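DITP/XTP pyrophosphatase (Coxiella burnetii, PDB 3TQU) probably hydrolyses non-canonical purine nucleoside triphosphates such as XTP, dITP and ITP to monophosphates and diphosphate, cleansing the nucleotide pool of them. Local coordinates at residues E6-M20 with A60-D72. Residues are numbered along the deposited sequence; the frame is centred on the assembly and turned at random.
With CA (calcium ion), chain E.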
ATOM      1  N   GLU A   6     -14.193   0.515  17.986  1.00 23.35           N
ATOM      2  CA  GLU A   6     -14.572   1.762  17.330  1.00 19.87           C
ATOM      3  C   GLU A   6     -13.525   2.200  16.311  1.00 16.58           C
ATOM      4  O   GLU A   6     -12.354   2.377  16.650  1.00 13.87           O
ATOM      5  CB  GLU A   6     -14.777   2.870  18.364  1.00 24.99           C
ATOM      6  CG  GLU A   6     -15.975   2.669  19.275  1.00 27.18           C
ATOM      7  CD  GLU A   6     -16.185   3.839  20.218  1.00 30.26           C
ATOM      8  OE1 GLU A   6     -15.185   4.363  20.755  1.00 31.51           O
ATOM      9  OE2 GLU A   6     -17.349   4.244  20.415  1.00 33.06           O
ATOM     10  N   ILE A   7     -13.948   2.372  15.063  1.00 11.79           N
ATOM     11  CA  ILE A   7     -13.049   2.853  14.020  1.00 12.85           C
ATOM     12  C   ILE A   7     -13.627   4.094  13.350  1.00 12.90           C
ATOM     13  O   ILE A   7     -14.792   4.115  12.971  1.00 15.36           O
ATOM     14  CB  ILE A   7     -12.777   1.770  12.957  1.00 16.70           C
ATOM     15  CG1 ILE A   7     -12.220   0.502  13.611  1.00 20.05           C
ATOM     16  CG2 ILE A   7     -11.800   2.283  11.906  1.00 13.91           C
ATOM     17  CD1 ILE A   7     -12.032  -0.652  12.645  1.00 22.96           C
ATOM     18  N   VAL A   8     -12.806   5.129  13.217  1.00 14.70           N
ATOM     19  CA  VAL A   8     -13.244   6.370  12.591  1.00 12.50           C
ATOM     20  C   VAL A   8     -13.153   6.278  11.075  1.00 12.19           C
ATOM     21  O   VAL A   8     -12.142   5.836  10.532  1.00 11.71           O
ATOM     22  CB  VAL A   8     -12.402   7.573  13.067  1.00 15.75           C
ATOM     23  CG1 VAL A   8     -12.754   8.819  12.264  1.00 16.12           C
ATOM     24  CG2 VAL A   8     -12.611   7.814  14.553  1.00 15.56           C
ATOM     25  N   LEU A   9     -14.220   6.695  10.401  1.00 11.60           N
ATOM     26  CA  LEU A   9     -14.247   6.761   8.949  1.00 12.15           C
ATOM     27  C   LEU A   9     -13.960   8.194   8.519  1.00 14.25           C
ATOM     28  O   LEU A   9     -14.682   9.115   8.899  1.00 14.20           O
ATOM     29  CB  LEU A   9     -15.622   6.328   8.430  1.00 14.73           C
ATOM     30  CG  LEU A   9     -15.727   5.942   6.950  1.00 18.03           C
ATOM     31  CD1 LEU A   9     -14.940   4.667   6.672  1.00 17.28           C
ATOM     32  CD2 LEU A   9     -17.184   5.757   6.551  1.00 19.06           C
ATOM     33  N   ALA A  10     -12.908   8.387   7.731  1.00 11.30           N
ATOM     34  CA  ALA A  10     -12.509   9.730   7.324  1.00 15.08           C
ATOM     35  C   ALA A  10     -13.504  10.370   6.351  1.00 19.20           C
ATOM     36  O   ALA A  10     -13.616  11.592   6.278  1.00 24.69           O
ATOM     37  CB  ALA A  10     -11.108   9.709   6.724  1.00 16.75           C
ATOM     38  N   SER A  11     -14.238   9.538   5.621  1.00 18.74           N
ATOM     39  CA  SER A  11     -15.141  10.018   4.576  1.00 16.12           C
ATOM     40  C   SER A  11     -16.424  10.669   5.106  1.00 14.29           C
ATOM     41  O   SER A  11     -16.959  10.268   6.135  1.00 13.86           O
ATOM     42  CB  SER A  11     -15.502   8.864   3.641  1.00 18.32           C
ATOM     43  OG  SER A  11     -16.392   9.291   2.628  1.00 21.24           O
ATOM     44  N   GLN A  12     -16.908  11.678   4.387  1.00 13.95           N
ATOM     45  CA  GLN A  12     -18.195  12.297   4.679  1.00 16.84           C
ATOM     46  C   GLN A  12     -19.257  11.696   3.771  1.00 16.44           C
ATOM     47  O   GLN A  12     -20.406  12.137   3.760  1.00 19.57           O
ATOM     48  CB  GLN A  12     -18.142  13.806   4.446  1.00 21.83           C
ATOM     49  CG  GLN A  12     -17.209  14.578   5.364  1.00 27.27           C
ATOM     50  CD  GLN A  12     -17.453  16.074   5.289  1.00 35.11           C
ATOM     51  OE1 GLN A  12     -18.579  16.539   5.472  1.00 36.99           O
ATOM     52  NE2 GLN A  12     -16.402  16.835   5.000  1.00 37.17           N
ATOM     53  N   ASN A  13     -18.860  10.691   2.999  1.00 14.52           N
ATOM     54  CA  ASN A  13     -19.739  10.096   2.002  1.00 17.80           C
ATOM     55  C   ASN A  13     -20.689   9.082   2.634  1.00 17.05           C
ATOM     56  O   ASN A  13     -20.254   8.050   3.144  1.00 19.00           O
ATOM     57  CB  ASN A  13     -18.903   9.449   0.895  1.00 17.07           C
ATOM     58  CG  ASN A  13     -19.748   8.901  -0.230  1.00 18.90           C
ATOM     59  OD1 ASN A  13     -20.769   8.252   0.002  1.00 14.30           O
ATOM     60  ND2 ASN A  13     -19.326   9.155  -1.463  1.00 20.19           N
ATOM     61  N   SER A  14     -21.986   9.383   2.592  1.00 13.90           N
ATOM     62  CA  SER A  14     -22.997   8.561   3.258  1.00 10.68           C
ATOM     63  C   SER A  14     -23.124   7.158   2.666  1.00 10.25           C
ATOM     64  O   SER A  14     -23.389   6.195   3.388  1.00 12.65           O
ATOM     65  CB  SER A  14     -24.362   9.268   3.264  1.00 14.25           C
ATOM     66  OG  SER A  14     -24.874   9.439   1.950  1.00 17.59           O
ATOM     67  N   SER A  15     -22.937   7.035   1.357  1.00 13.97           N
ATOM     68  CA  SER A  15     -23.021   5.728   0.720  1.00 17.98           C
ATOM     69  C   SER A  15     -21.836   4.852   1.132  1.00 17.25           C
ATOM     70  O   SER A  15     -21.971   3.636   1.270  1.00 17.40           O
ATOM     71  CB  SER A  15     -23.100   5.858  -0.803  1.00 21.78           C
ATOM     72  OG  SER A  15     -21.868   6.284  -1.351  1.00 28.72           O
ATOM     73  N   LYS A  16     -20.681   5.472   1.343  1.00 16.45           N
ATOM     74  CA  LYS A  16     -19.505   4.730   1.790  1.00 18.56           C
ATOM     75  C   LYS A  16     -19.696   4.159   3.196  1.00 19.93           C
ATOM     76  O   LYS A  16     -19.304   3.025   3.472  1.00 22.10           O
ATOM     77  CB  LYS A  16     -18.255   5.604   1.728  1.00 16.88           C
ATOM     78  CG  LYS A  16     -17.858   5.997   0.309  1.00 18.34           C
ATOM     79  CD  LYS A  16     -16.462   6.590   0.263  1.00 18.61           C
ATOM     80  CE  LYS A  16     -16.042   6.887  -1.172  1.00 20.66           C
ATOM     81  NZ  LYS A  16     -14.638   7.370  -1.261  1.00 21.60           N
ATOM     82  N   LEU A  17     -20.298   4.947   4.082  1.00 15.86           N
ATOM     83  CA  LEU A  17     -20.594   4.485   5.433  1.00 13.71           C
ATOM     84  C   LEU A  17     -21.608   3.347   5.412  1.00 17.44           C
ATOM     85  O   LEU A  17     -21.437   2.338   6.096  1.00 15.97           O
ATOM     86  CB  LEU A  17     -21.121   5.632   6.294  1.00 15.93           C
ATOM     87  CG  LEU A  17     -21.521   5.239   7.720  1.00 14.08           C
ATOM     88  CD1 LEU A  17     -20.316   4.713   8.490  1.00 13.67           C
ATOM     89  CD2 LEU A  17     -22.152   6.411   8.443  1.00 12.50           C
ATOM     90  N   ALA A  18     -22.664   3.515   4.621  1.00 16.81           N
ATOM     91  CA  ALA A  18     -23.702   2.497   4.507  1.00 20.33           C
ATOM     92  C   ALA A  18     -23.155   1.191   3.935  1.00 22.25           C
ATOM     93  O   ALA A  18     -23.477   0.107   4.423  1.00 22.51           O
ATOM     94  CB  ALA A  18     -24.854   3.011   3.654  1.00 20.01           C
ATOM     95  N   GLU A  19     -22.329   1.292   2.897  1.00 23.49           N
ATOM     96  CA  GLU A  19     -21.731   0.106   2.290  1.00 25.63           C
ATOM     97  C   GLU A  19     -20.896  -0.661   3.315  1.00 26.47           C
ATOM     98  O   GLU A  19     -20.883  -1.891   3.330  1.00 27.74           O
ATOM     99  CB  GLU A  19     -20.869   0.485   1.081  1.00 29.16           C
ATOM    100  CG  GLU A  19     -21.658   0.933  -0.144  1.00 34.74           C
ATOM    101  CD  GLU A  19     -20.762   1.377  -1.290  1.00 41.84           C
ATOM    102  OE1 GLU A  19     -19.540   1.119  -1.226  1.00 44.36           O
ATOM    103  OE2 GLU A  19     -21.278   1.988  -2.251  1.00 42.76           O
HETATM  104  N   MSE A  20     -20.211   0.086   4.175  1.00 25.58           N
HETATM  105  CA  MSE A  20     -19.323  -0.477   5.187  1.00 25.76           C
HETATM  106  C   MSE A  20     -20.125  -1.173   6.282  1.00 22.53           C
HETATM  107  O   MSE A  20     -19.800  -2.286   6.697  1.00 22.44           O
HETATM  108  CB  MSE A  20     -18.459   0.641   5.786  1.00 27.14           C
HETATM  109  CG  MSE A  20     -17.440   0.213   6.836  1.00 29.70           C
HETATM  110 SE   MSE A  20     -15.813  -0.471   6.018  1.00 43.70          SE
HETATM  111  CE  MSE A  20     -15.757   0.746   4.511  1.00 23.88           C
ATOM    112  N   ALA A  60      -7.293  11.581  10.519  1.00 13.64           N
ATOM    113  CA  ALA A  60      -8.443  11.230  11.342  1.00 11.74           C
ATOM    114  C   ALA A  60      -8.014  10.591  12.661  1.00 11.08           C
ATOM    115  O   ALA A  60      -8.562  10.903  13.723  1.00 13.65           O
ATOM    116  CB  ALA A  60      -9.382  10.309  10.575  1.00 16.11           C
ATOM    117  N   ALA A  61      -7.030   9.697  12.592  1.00 11.55           N
ATOM    118  CA  ALA A  61      -6.541   9.005  13.780  1.00 10.77           C
ATOM    119  C   ALA A  61      -5.862   9.973  14.740  1.00 12.31           C
ATOM    120  O   ALA A  61      -6.020   9.877  15.957  1.00 12.16           O
ATOM    121  CB  ALA A  61      -5.572   7.889  13.388  1.00  7.51           C
ATOM    122  N   LYS A  62      -5.097  10.900  14.176  1.00 15.00           N
ATOM    123  CA  LYS A  62      -4.386  11.893  14.965  1.00 15.57           C
ATOM    124  C   LYS A  62      -5.357  12.736  15.787  1.00 13.40           C
ATOM    125  O   LYS A  62      -5.162  12.940  16.985  1.00 15.23           O
ATOM    126  CB  LYS A  62      -3.561  12.794  14.048  1.00 19.12           C
ATOM    127  CG  LYS A  62      -2.665  13.773  14.781  1.00 24.35           C
ATOM    128  CD  LYS A  62      -1.993  14.723  13.805  1.00 28.50           C
ATOM    129  CE  LYS A  62      -0.985  15.611  14.509  1.00 33.79           C
ATOM    130  NZ  LYS A  62       0.105  14.806  15.122  1.00 37.59           N
ATOM    131  N   GLN A  63      -6.410  13.220  15.138  1.00 16.00           N
ATOM    132  CA  GLN A  63      -7.352  14.123  15.790  1.00 19.33           C
ATOM    133  C   GLN A  63      -8.285  13.423  16.777  1.00 20.54           C
ATOM    134  O   GLN A  63      -8.667  14.005  17.793  1.00 24.88           O
ATOM    135  CB  GLN A  63      -8.172  14.880  14.744  1.00 22.20           C
ATOM    136  CG  GLN A  63      -7.330  15.548  13.682  1.00 26.18           C
ATOM    137  CD  GLN A  63      -6.191  16.350  14.275  1.00 30.69           C
ATOM    138  OE1 GLN A  63      -5.052  16.262  13.816  1.00 33.59           O
ATOM    139  NE2 GLN A  63      -6.492  17.143  15.298  1.00 28.28           N
ATOM    140  N   THR A  64      -8.652  12.180  16.480  1.00 15.67           N
ATOM    141  CA  THR A  64      -9.645  11.474  17.288  1.00 12.81           C
ATOM    142  C   THR A  64      -9.043  10.582  18.373  1.00 16.94           C
ATOM    143  O   THR A  64      -9.677  10.330  19.396  1.00 19.61           O
ATOM    144  CB  THR A  64     -10.592  10.630  16.414  1.00 15.67           C
ATOM    145  OG1 THR A  64      -9.845   9.602  15.752  1.00 16.01           O
ATOM    146  CG2 THR A  64     -11.282  11.505  15.380  1.00 17.05           C
ATOM    147  N   GLY A  65      -7.824  10.101  18.149  1.00 18.59           N
ATOM    148  CA  GLY A  65      -7.198   9.184  19.085  1.00 19.03           C
ATOM    149  C   GLY A  65      -7.669   7.752  18.898  1.00 16.68           C
ATOM    150  O   GLY A  65      -7.300   6.863  19.667  1.00 16.45           O
ATOM    151  N   LEU A  66      -8.487   7.527  17.873  1.00 14.62           N
ATOM    152  CA  LEU A  66      -8.995   6.193  17.565  1.00 13.13           C
ATOM    153  C   LEU A  66      -8.346   5.666  16.289  1.00 13.09           C
ATOM    154  O   LEU A  66      -7.758   6.437  15.536  1.00 14.52           O
ATOM    155  CB  LEU A  66     -10.510   6.237  17.368  1.00 12.86           C
ATOM    156  CG  LEU A  66     -11.433   6.512  18.554  1.00 16.06           C
ATOM    157  CD1 LEU A  66     -12.874   6.531  18.076  1.00 17.37           C
ATOM    158  CD2 LEU A  66     -11.248   5.476  19.647  1.00 18.98           C
ATOM    159  N   PRO A  67      -8.452   4.349  16.045  1.00 13.95           N
ATOM    160  CA  PRO A  67      -8.065   3.807  14.738  1.00 14.32           C
ATOM    161  C   PRO A  67      -8.885   4.498  13.656  1.00 15.45           C
ATOM    162  O   PRO A  67     -10.013   4.897  13.925  1.00 15.36           O
ATOM    163  CB  PRO A  67      -8.471   2.334  14.835  1.00 16.19           C
ATOM    164  CG  PRO A  67      -8.493   2.037  16.298  1.00 17.88           C
ATOM    165  CD  PRO A  67      -8.936   3.302  16.962  1.00 12.96           C
ATOM    166  N   ALA A  68      -8.336   4.646  12.458  1.00 12.82           N
ATOM    167  CA  ALA A  68      -9.049   5.364  11.411  1.00 11.88           C
ATOM    168  C   ALA A  68      -8.883   4.672  10.070  1.00 14.01           C
ATOM    169  O   ALA A  68      -7.829   4.104   9.777  1.00 11.95           O
ATOM    170  CB  ALA A  68      -8.578   6.806  11.334  1.00 11.55           C
ATOM    171  N   LEU A  69      -9.934   4.727   9.261  1.00 13.10           N
ATOM    172  CA  LEU A  69      -9.936   4.089   7.956  1.00 13.57           C
ATOM    173  C   LEU A  69     -10.290   5.110   6.887  1.00 11.24           C
ATOM    174  O   LEU A  69     -11.257   5.865   7.031  1.00  7.49           O
ATOM    175  CB  LEU A  69     -10.939   2.936   7.939  1.00 16.08           C
ATOM    176  CG  LEU A  69     -11.009   2.054   6.693  1.00 18.54           C
ATOM    177  CD1 LEU A  69     -11.541   0.680   7.058  1.00 16.48           C
ATOM    178  CD2 LEU A  69     -11.863   2.699   5.600  1.00 17.94           C
ATOM    179  N   ALA A  70      -9.501   5.140   5.819  1.00  8.00           N
ATOM    180  CA  ALA A  70      -9.779   6.039   4.710  1.00  7.39           C
ATOM    181  C   ALA A  70      -9.537   5.329   3.388  1.00 15.39           C
ATOM    182  O   ALA A  70      -8.868   4.296   3.344  1.00 14.09           O
ATOM    183  CB  ALA A  70      -8.915   7.287   4.808  1.00  8.48           C
ATOM    184  N   ASP A  71     -10.090   5.875   2.312  1.00 13.18           N
ATOM    185  CA  ASP A  71      -9.826   5.327   0.992  1.00 14.20           C
ATOM    186  C   ASP A  71      -9.574   6.445  -0.002  1.00 15.19           C
ATOM    187  O   ASP A  71      -9.981   7.586   0.216  1.00 15.38           O
ATOM    188  CB  ASP A  71     -10.999   4.470   0.505  1.00 16.88           C
ATOM    189  CG  ASP A  71     -12.038   5.280  -0.255  1.00 20.75           C
ATOM    190  OD1 ASP A  71     -13.072   5.643   0.342  1.00 19.06           O
ATOM    191  OD2 ASP A  71     -11.820   5.555  -1.454  1.00 26.14           O
ATOM    192  N   ASP A  72      -8.888   6.110  -1.086  1.00 13.33           N
ATOM    193  CA  ASP A  72      -8.836   6.988  -2.243  1.00 11.30           C
ATOM    194  C   ASP A  72      -9.079   6.149  -3.490  1.00 12.90           C
ATOM    195  O   ASP A  72      -8.696   4.975  -3.547  1.00 11.54           O
ATOM    196  CB  ASP A  72      -7.507   7.739  -2.331  1.00  8.96           C
ATOM    197  CG  ASP A  72      -7.528   8.818  -3.391  1.00 13.82           C
ATOM    198  OD1 ASP A  72      -8.641   9.241  -3.756  1.00 14.48           O
ATOM    199  OD2 ASP A  72      -6.453   9.244  -3.864  1.00 14.96           O
TER
HETATM  200 CA    CA E 201      -9.722  11.563  -3.777  1.00 17.38          CA
HETATM  201  O   HOH W   1     -12.269   7.908  -2.977  1.00 14.85           O
HETATM  202  O   HOH W   2      -7.477  11.430  -5.161  0.64 21.62           O
HETATM  203  O   HOH W   3     -10.815  13.307  -5.400  0.67 21.60           O
HETATM  204  O   HOH W   4     -11.051  10.048  -5.425  0.70 12.84           O
HETATM  205  O   HOH W   5     -11.340  10.446  -2.219  1.00 18.83           O
HETATM  206  O   HOH W   6     -11.833  12.964  -2.980  1.00 40.54           O
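The predicted nucleotide site of this HAM1 pyrophosphatase lies where strand 6-9 gives way to a loop and helix 14-23 beside the parallel strand 68-77, which runs on, and a salt bridge ties Lys16 to Asp71 there. Three backbone bonds zip the strands: Val8 N to Pro67 O, Leu69 N to Val8 O (2.8 Å) and Ala10 N to Leu69 O. On one face Val8 CG2 meets Thr64 OG1 tip to tip at 3.5 Å, and the Val8 and Leu66 side chains cross at about a right angle, CG2 against CD1, packing helix 49-64 against the sheet. Thr64 OG1 gives its proton to Ala60 O. On the other face Leu9 and Leu69 lie side by side, CD1 to CD2 3.8 Å, where Met20 and Leu193 of helix 185-199 pack on Leu69. Beyond the strand, Asn13 caps helix 14-23, its OD1 gripped by Ser15 OG and Lys16 N from the same face. From that first turn the extended Lys16 chain brings NZ to the syn lone pair of Asp71 OD1 (2.8 Å); NZ also reaches OD2 weakly, and a water that donates to OD2 accepts a weak bond from NZ. Next in sequence, Asp72 OD1 binds calcium at 2.6 Å, with Glu44 a second ligand. The Asp71 carboxylate would thus partly offset the charge of Lys16, predicted to bind substrate, and hold its amine in place beside the metal site.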